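Local coordinates for protein zinc transport transcriptional regulator (Lactococcus lactis subsp. lactis, PDB 5YHY) that binds zinc and, as a winged helix-turn-helix regulator of the MarR family, probably controls transcription by binding DNA in response to zinc, at residues A[42-47]-A[73-78]; A[84-87]-A[91-94]. The protein carries 1 engineered substitution. All coordinates share one frame; numbering follows the deposited sequence.

Interaction 1: A[42-47]-A[73-78]; sequences HILMLL and KKLQEQ. With ZN (zinc ion), chain B.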
ATOM      1  N   HIS A  42      19.037   4.406   4.294  1.00 18.32           N
ATOM      2  CA  HIS A  42      19.535   3.370   5.184  1.00 17.04           C
ATOM      3  C   HIS A  42      21.053   3.318   5.249  1.00 18.48           C
ATOM      4  O   HIS A  42      21.611   2.992   6.288  1.00 18.86           O
ATOM      5  CB  HIS A  42      18.917   2.023   4.834  1.00 17.82           C
ATOM      6  CG  HIS A  42      17.432   2.027   4.966  1.00 21.93           C
ATOM      7  ND1 HIS A  42      16.636   1.020   4.467  1.00 22.49           N
ATOM      8  CD2 HIS A  42      16.590   2.932   5.522  1.00 22.54           C
ATOM      9  CE1 HIS A  42      15.370   1.295   4.718  1.00 25.46           C
ATOM     10  NE2 HIS A  42      15.314   2.455   5.352  1.00 21.25           N
ATOM     11  N   ILE A  43      21.717   3.679   4.154  1.00 18.78           N
ATOM     12  CA  ILE A  43      23.161   3.826   4.212  1.00 20.40           C
ATOM     13  C   ILE A  43      23.528   4.928   5.199  1.00 18.33           C
ATOM     14  O   ILE A  43      24.428   4.761   6.020  1.00 18.94           O
ATOM     15  CB  ILE A  43      23.752   4.107   2.824  1.00 17.74           C
ATOM     16  CG1 ILE A  43      23.645   2.832   1.968  1.00 20.45           C
ATOM     17  CG2 ILE A  43      25.218   4.570   2.943  1.00 19.40           C
ATOM     18  CD1 ILE A  43      24.221   2.977   0.584  1.00 23.00           C
ATOM     19  N   LEU A  44      22.805   6.040   5.152  1.00 20.13           N
ATOM     20  CA  LEU A  44      23.102   7.137   6.068  1.00 20.65           C
ATOM     21  C   LEU A  44      22.913   6.714   7.523  1.00 18.86           C
ATOM     22  O   LEU A  44      23.741   7.030   8.372  1.00 19.84           O
ATOM     23  CB  LEU A  44      22.267   8.372   5.747  1.00 21.24           C
ATOM     24  CG  LEU A  44      22.504   9.022   4.389  1.00 18.53           C
ATOM     25  CD1 LEU A  44      21.638  10.261   4.307  1.00 20.69           C
ATOM     26  CD2 LEU A  44      23.968   9.393   4.188  1.00 19.62           C
ATOM     27  N   MET A  45      21.848   5.958   7.802  1.00 21.15           N
ATOM     28  CA  MET A  45      21.648   5.434   9.151  1.00 20.96           C
ATOM     29  C   MET A  45      22.779   4.529   9.589  1.00 18.93           C
ATOM     30  O   MET A  45      23.203   4.565  10.739  1.00 22.57           O
ATOM     31  CB  MET A  45      20.320   4.673   9.265  1.00 19.55           C
ATOM     32  CG  MET A  45      19.113   5.573   9.352  1.00 20.82           C
ATOM     33  SD  MET A  45      17.556   4.664   9.519  1.00 23.27           S
ATOM     34  CE  MET A  45      17.860   3.695  10.984  1.00 25.17           C
ATOM     35  N   LEU A  46      23.257   3.690   8.676  1.00 18.23           N
ATOM     36  CA  LEU A  46      24.344   2.790   8.996  1.00 18.87           C
ATOM     37  C   LEU A  46      25.624   3.583   9.314  1.00 20.58           C
ATOM     38  O   LEU A  46      26.316   3.298  10.289  1.00 22.68           O
ATOM     39  CB  LEU A  46      24.562   1.802   7.844  1.00 19.56           C
ATOM     40  CG  LEU A  46      25.697   0.807   8.030  1.00 23.46           C
ATOM     41  CD1 LEU A  46      25.524   0.012   9.317  1.00 31.53           C
ATOM     42  CD2 LEU A  46      25.793  -0.128   6.820  1.00 24.82           C
ATOM     43  N   LEU A  47      25.914   4.593   8.499  1.00 19.93           N
ATOM     44  CA  LEU A  47      27.142   5.368   8.667  1.00 20.20           C
ATOM     45  C   LEU A  47      27.115   6.230   9.928  1.00 23.97           C
ATOM     46  O   LEU A  47      28.168   6.546  10.486  1.00 25.14           O
ATOM     47  CB  LEU A  47      27.425   6.221   7.427  1.00 20.27           C
ATOM     48  CG  LEU A  47      27.660   5.407   6.154  1.00 22.26           C
ATOM     49  CD1 LEU A  47      28.016   6.366   5.021  1.00 23.52           C
ATOM     50  CD2 LEU A  47      28.760   4.371   6.356  1.00 22.44           C
ATOM     51  N   LYS A  73      27.033   6.514  -4.937  1.00 21.11           N
ATOM     52  CA  LYS A  73      27.339   7.507  -5.958  1.00 23.74           C
ATOM     53  C   LYS A  73      26.419   8.706  -5.780  1.00 25.54           C
ATOM     54  O   LYS A  73      26.863   9.849  -5.785  1.00 25.29           O
ATOM     55  CB  LYS A  73      27.177   6.918  -7.357  1.00 27.68           C
ATOM     56  CG  LYS A  73      27.496   7.899  -8.480  1.00 33.00           C
ATOM     57  CD  LYS A  73      27.493   7.194  -9.831  1.00 38.56           C
ATOM     58  CE  LYS A  73      27.711   8.178 -10.973  1.00 46.94           C
ATOM     59  NZ  LYS A  73      26.511   9.029 -11.199  1.00 47.94           N
ATOM     60  N   LYS A  74      25.129   8.437  -5.617  1.00 24.06           N
ATOM     61  CA  LYS A  74      24.153   9.507  -5.443  1.00 25.63           C
ATOM     62  C   LYS A  74      24.358  10.279  -4.143  1.00 25.07           C
ATOM     63  O   LYS A  74      24.276  11.507  -4.127  1.00 25.00           O
ATOM     64  CB  LYS A  74      22.729   8.956  -5.502  1.00 28.14           C
ATOM     65  CG  LYS A  74      21.659  10.038  -5.405  1.00 33.82           C
ATOM     66  CD  LYS A  74      21.748  10.998  -6.583  1.00 38.26           C
ATOM     67  CE  LYS A  74      20.553  11.938  -6.623  1.00 43.04           C
ATOM     68  NZ  LYS A  74      20.533  12.760  -7.865  1.00 47.63           N
ATOM     69  N   LEU A  75      24.616   9.570  -3.046  1.00 21.45           N
ATOM     70  CA  LEU A  75      24.850  10.236  -1.771  1.00 21.62           C
ATOM     71  C   LEU A  75      26.086  11.131  -1.813  1.00 22.64           C
ATOM     72  O   LEU A  75      26.099  12.226  -1.240  1.00 22.98           O
ATOM     73  CB  LEU A  75      24.994   9.216  -0.644  1.00 21.50           C
ATOM     74  CG  LEU A  75      23.695   8.505  -0.275  1.00 21.94           C
ATOM     75  CD1 LEU A  75      24.016   7.357   0.669  1.00 20.43           C
ATOM     76  CD2 LEU A  75      22.722   9.489   0.371  1.00 23.48           C
ATOM     77  N   GLN A  76      27.124  10.658  -2.487  1.00 22.42           N
ATOM     78  CA  GLN A  76      28.357  11.425  -2.590  1.00 21.44           C
ATOM     79  C   GLN A  76      28.140  12.674  -3.445  1.00 25.04           C
ATOM     80  O   GLN A  76      28.630  13.758  -3.112  1.00 25.41           O
ATOM     81  CB  GLN A  76      29.467  10.545  -3.161  1.00 23.39           C
ATOM     82  CG  GLN A  76      30.819  11.227  -3.285  1.00 24.00           C
ATOM     83  CD  GLN A  76      31.852  10.277  -3.839  1.00 26.08           C
ATOM     84  OE1 GLN A  76      31.581   9.556  -4.801  1.00 26.94           O
ATOM     85  NE2 GLN A  76      33.036  10.245  -3.224  1.00 24.36           N
ATOM     86  N   GLU A  77      27.394  12.524  -4.534  1.00 25.01           N
ATOM     87  CA  GLU A  77      27.036  13.659  -5.396  1.00 27.59           C
ATOM     88  C   GLU A  77      26.288  14.740  -4.623  1.00 29.58           C
ATOM     89  O   GLU A  77      26.508  15.940  -4.836  1.00 30.55           O
ATOM     90  CB  GLU A  77      26.201  13.188  -6.589  1.00 29.35           C
ATOM     91  CG  GLU A  77      26.985  12.332  -7.570  1.00 33.90           C
ATOM     92  CD  GLU A  77      26.125  11.701  -8.655  1.00 38.79           C
ATOM     93  OE1 GLU A  77      24.884  11.624  -8.489  1.00 39.24           O
ATOM     94  OE2 GLU A  77      26.700  11.270  -9.676  1.00 42.19           O
ATOM     95  N   GLN A  78      25.404  14.313  -3.725  1.00 27.44           N
ATOM     96  CA  GLN A  78      24.650  15.231  -2.876  1.00 28.10           C
ATOM     97  C   GLN A  78      25.453  15.694  -1.658  1.00 26.08           C
ATOM     98  O   GLN A  78      24.925  16.378  -0.779  1.00 28.60           O
ATOM     99  CB  GLN A  78      23.338  14.571  -2.427  1.00 27.06           C
ATOM    100  CG  GLN A  78      22.406  14.214  -3.576  1.00 32.00           C
ATOM    101  CD  GLN A  78      21.916  15.440  -4.325  1.00 41.48           C
ATOM    102  OE1 GLN A  78      21.466  16.413  -3.717  1.00 47.25           O
ATOM    103  NE2 GLN A  78      22.011  15.405  -5.651  1.00 44.76           N
TER
HETATM  104 ZN    ZN B 201      13.803   3.639   6.032  1.00 22.57          ZN
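Leu75 of helix 65-77 points its isobutyl fork at helix 38-49, one prong mainly to Ile43 and the other to Leu44. Leu75 CD1 meets the Ile43 CG2 methyl at 3.8 Å, with Ile43 CB close behind. The second prong turns to Leu44, where Leu75 CD2 and Leu44 CD2 stand 4.0 Å apart; Leu44 CD2 also lies near CD1. In both pairs the side chains cross at a slant, and the closest approaches are between methyls. With Ile43 CG1 anti to the carbonyl carbon (chi1 -70°), CG2 is left anti to the backbone N. The CB of Leu44 is not aimed at the other helix; its outer end bends closer. Cut back to an alanine here, Leu44 would lose the methyls that meet Leu75, which is likely to leave a gap among Leu75, Ile81, Leu97 and Val104. On the same helix His42 binds the zinc ion through NE2 at 2.0 Å, joined by Glu24, His108 and His112. No hydrogen bond or salt bridge crosses between the segments: in the winged domain's hydrophobic core, apolar contact alone packs the helix carrying zinc ligand His42 against helix 65-77, by family probably the DNA-recognition helix.

Interaction 2: A[84-87]-A[91-94]; sequences SRAT and RVVL
The wing of the winged helix-turn-helix is a two-stranded antiparallel hairpin, and residues 84-87 and 91-94 form its outer end. Ser84 and Leu94 make a hydrogen-bonded pair: Leu94 N donates to Ser84 O at 2.8 Å (N-H...O angle 176°), while the return bond from Ser84 N to Leu94 O is more bent (148°). Arg85 and Val93 follow as a non-hydrogen-bonded pair, their side chains on the face away from Ser84 and Leu94. Beyond them comes one further hydrogen bond, from Ala86 N to Val92 O at 2.9 Å.

Ala86, Val92 and Leu94 form a small apolar group. The methyl of Ala86 packs against Val92, with Ala86 CB 3.7 Å from Val92 CB, and against Leu94, two residues further along the same segment, Leu94 CD1 lying 3.9 Å from Ala86 CB. Leu94 and Val92 also touch Thr53, and Leu94 meets Ile51, which ties this end of the hairpin to the loop after helix 38-49. On the face it shares with Leu94, Ser84 OG stands between its backbone N and carbonyl carbon (chi1 60°) and meets a water at 2.7 Å, which gives a weak second bond to Leu94 O. The chain of Arg85 bends at chi3, and its NH1 is hydrogen-bonded to Glu90 O in the connecting turn. Cross-strand backbone bonds, a modest apolar cluster and a polar tip are consistent with the beta wing of MarR-type DNA-binding domains.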
ATOM      1  N   SER A  84      37.203   7.989   2.648  1.00 22.68           N
ATOM      2  CA  SER A  84      38.519   8.104   3.259  1.00 24.35           C
ATOM      3  C   SER A  84      39.212   6.767   3.072  1.00 28.40           C
ATOM      4  O   SER A  84      38.594   5.786   2.652  1.00 26.49           O
ATOM      5  CB  SER A  84      38.411   8.473   4.736  1.00 27.78           C
ATOM      6  OG  SER A  84      37.692   7.482   5.461  1.00 27.28           O
ATOM      7  N   ARG A  85      40.504   6.732   3.358  1.00 27.43           N
ATOM      8  CA  ARG A  85      41.292   5.546   3.108  1.00 33.23           C
ATOM      9  C   ARG A  85      41.578   4.896   4.449  1.00 37.40           C
ATOM     10  O   ARG A  85      41.956   5.574   5.402  1.00 40.38           O
ATOM     11  CB  ARG A  85      42.597   5.950   2.412  1.00 34.14           C
ATOM     12  CG  ARG A  85      43.151   4.932   1.453  1.00 36.89           C
ATOM     13  CD  ARG A  85      44.413   5.464   0.778  1.00 37.15           C
ATOM     14  NE  ARG A  85      44.127   6.512  -0.202  1.00 28.05           N
ATOM     15  CZ  ARG A  85      43.898   6.282  -1.490  1.00 30.56           C
ATOM     16  NH1 ARG A  85      43.912   5.040  -1.960  1.00 33.99           N
ATOM     17  NH2 ARG A  85      43.658   7.293  -2.315  1.00 26.10           N
ATOM     18  N   ALA A  86      41.370   3.587   4.536  1.00 41.63           N
ATOM     19  CA  ALA A  86      41.663   2.860   5.766  1.00 47.04           C
ATOM     20  C   ALA A  86      43.160   2.920   6.058  1.00 52.13           C
ATOM     21  O   ALA A  86      43.980   2.599   5.198  1.00 54.09           O
ATOM     22  CB  ALA A  86      41.192   1.416   5.656  1.00 48.62           C
ATOM     23  N   THR A  87      43.510   3.341   7.270  1.00 55.86           N
ATOM     24  CA  THR A  87      44.913   3.475   7.658  1.00 59.13           C
ATOM     25  C   THR A  87      45.675   2.155   7.560  1.00 60.12           C
ATOM     26  O   THR A  87      46.881   2.146   7.303  1.00 62.39           O
ATOM     27  CB  THR A  87      45.061   4.040   9.084  1.00 58.51           C
ATOM     28  OG1 THR A  87      44.119   3.401   9.956  1.00 64.14           O
ATOM     29  CG2 THR A  87      44.803   5.536   9.084  1.00 59.65           C
ATOM     30  N   ARG A  91      44.208   0.244   0.009  1.00 49.18           N
ATOM     31  CA  ARG A  91      43.216  -0.136  -0.989  1.00 45.89           C
ATOM     32  C   ARG A  91      41.781  -0.070  -0.471  1.00 41.08           C
ATOM     33  O   ARG A  91      40.835  -0.095  -1.257  1.00 43.58           O
ATOM     34  CB  ARG A  91      43.498  -1.542  -1.518  1.00 55.22           C
ATOM     35  CG  ARG A  91      44.492  -1.608  -2.664  1.00 56.65           C
ATOM     36  CD  ARG A  91      44.765  -3.059  -3.031  1.00 64.25           C
ATOM     37  NE  ARG A  91      45.343  -3.794  -1.907  1.00 67.07           N
ATOM     38  CZ  ARG A  91      45.408  -5.119  -1.832  1.00 68.82           C
ATOM     39  NH1 ARG A  91      45.956  -5.697  -0.770  1.00 68.44           N
ATOM     40  NH2 ARG A  91      44.921  -5.870  -2.813  1.00 66.71           N
ATOM     41  N   VAL A  92      41.622   0.012   0.844  1.00 39.16           N
ATOM     42  CA  VAL A  92      40.290  -0.039   1.442  1.00 38.71           C
ATOM     43  C   VAL A  92      39.658   1.344   1.627  1.00 32.40           C
ATOM     44  O   VAL A  92      40.177   2.173   2.368  1.00 35.95           O
ATOM     45  CB  VAL A  92      40.313  -0.770   2.793  1.00 41.61           C
ATOM     46  CG1 VAL A  92      38.925  -0.757   3.427  1.00 40.12           C
ATOM     47  CG2 VAL A  92      40.810  -2.203   2.607  1.00 48.83           C
ATOM     48  N   VAL A  93      38.529   1.565   0.953  1.00 31.24           N
ATOM     49  CA  VAL A  93      37.790   2.821   1.059  1.00 27.12           C
ATOM     50  C   VAL A  93      36.743   2.732   2.164  1.00 26.30           C
ATOM     51  O   VAL A  93      35.997   1.759   2.234  1.00 24.92           O
ATOM     52  CB  VAL A  93      37.055   3.148  -0.255  1.00 28.80           C
ATOM     53  CG1 VAL A  93      36.265   4.442  -0.114  1.00 29.23           C
ATOM     54  CG2 VAL A  93      38.044   3.239  -1.418  1.00 34.46           C
ATOM     55  N   LEU A  94      36.682   3.759   3.004  1.00 23.41           N
ATOM     56  CA  LEU A  94      35.666   3.854   4.052  1.00 24.22           C
ATOM     57  C   LEU A  94      34.753   5.040   3.781  1.00 26.08           C
ATOM     58  O   LEU A  94      35.185   6.046   3.209  1.00 24.76           O
ATOM     59  CB  LEU A  94      36.332   4.042   5.414  1.00 25.85           C
ATOM     60  CG  LEU A  94      37.265   2.943   5.911  1.00 31.06           C
ATOM     61  CD1 LEU A  94      38.144   3.485   7.025  1.00 34.18           C
ATOM     62  CD2 LEU A  94      36.460   1.752   6.384  1.00 27.95           C
TER
HETATM   63  O   HOH W   1      35.210   8.628   5.290  1.00 28.71           O

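In the fold
The two contacts illustrate how one winged helix-turn-helix domain uses different chemistry at different depths. Interaction 1 is buried, its centre about 13 Å from the centre of the chain, and joins two helices by apolar side chains; interaction 2 lies at the surface, its centre about 27 Å from that same point, and joins two strands mainly through backbone hydrogen bonds. They share no helix or strand and do not touch, their centres being about 17 Å apart, yet they are linked in series, since helix 65-77 leads into strand 81-85. The inner parts of the hairpin bridge that distance: Ile81 packs on Leu44 and Leu75, and Leu97 on Leu44.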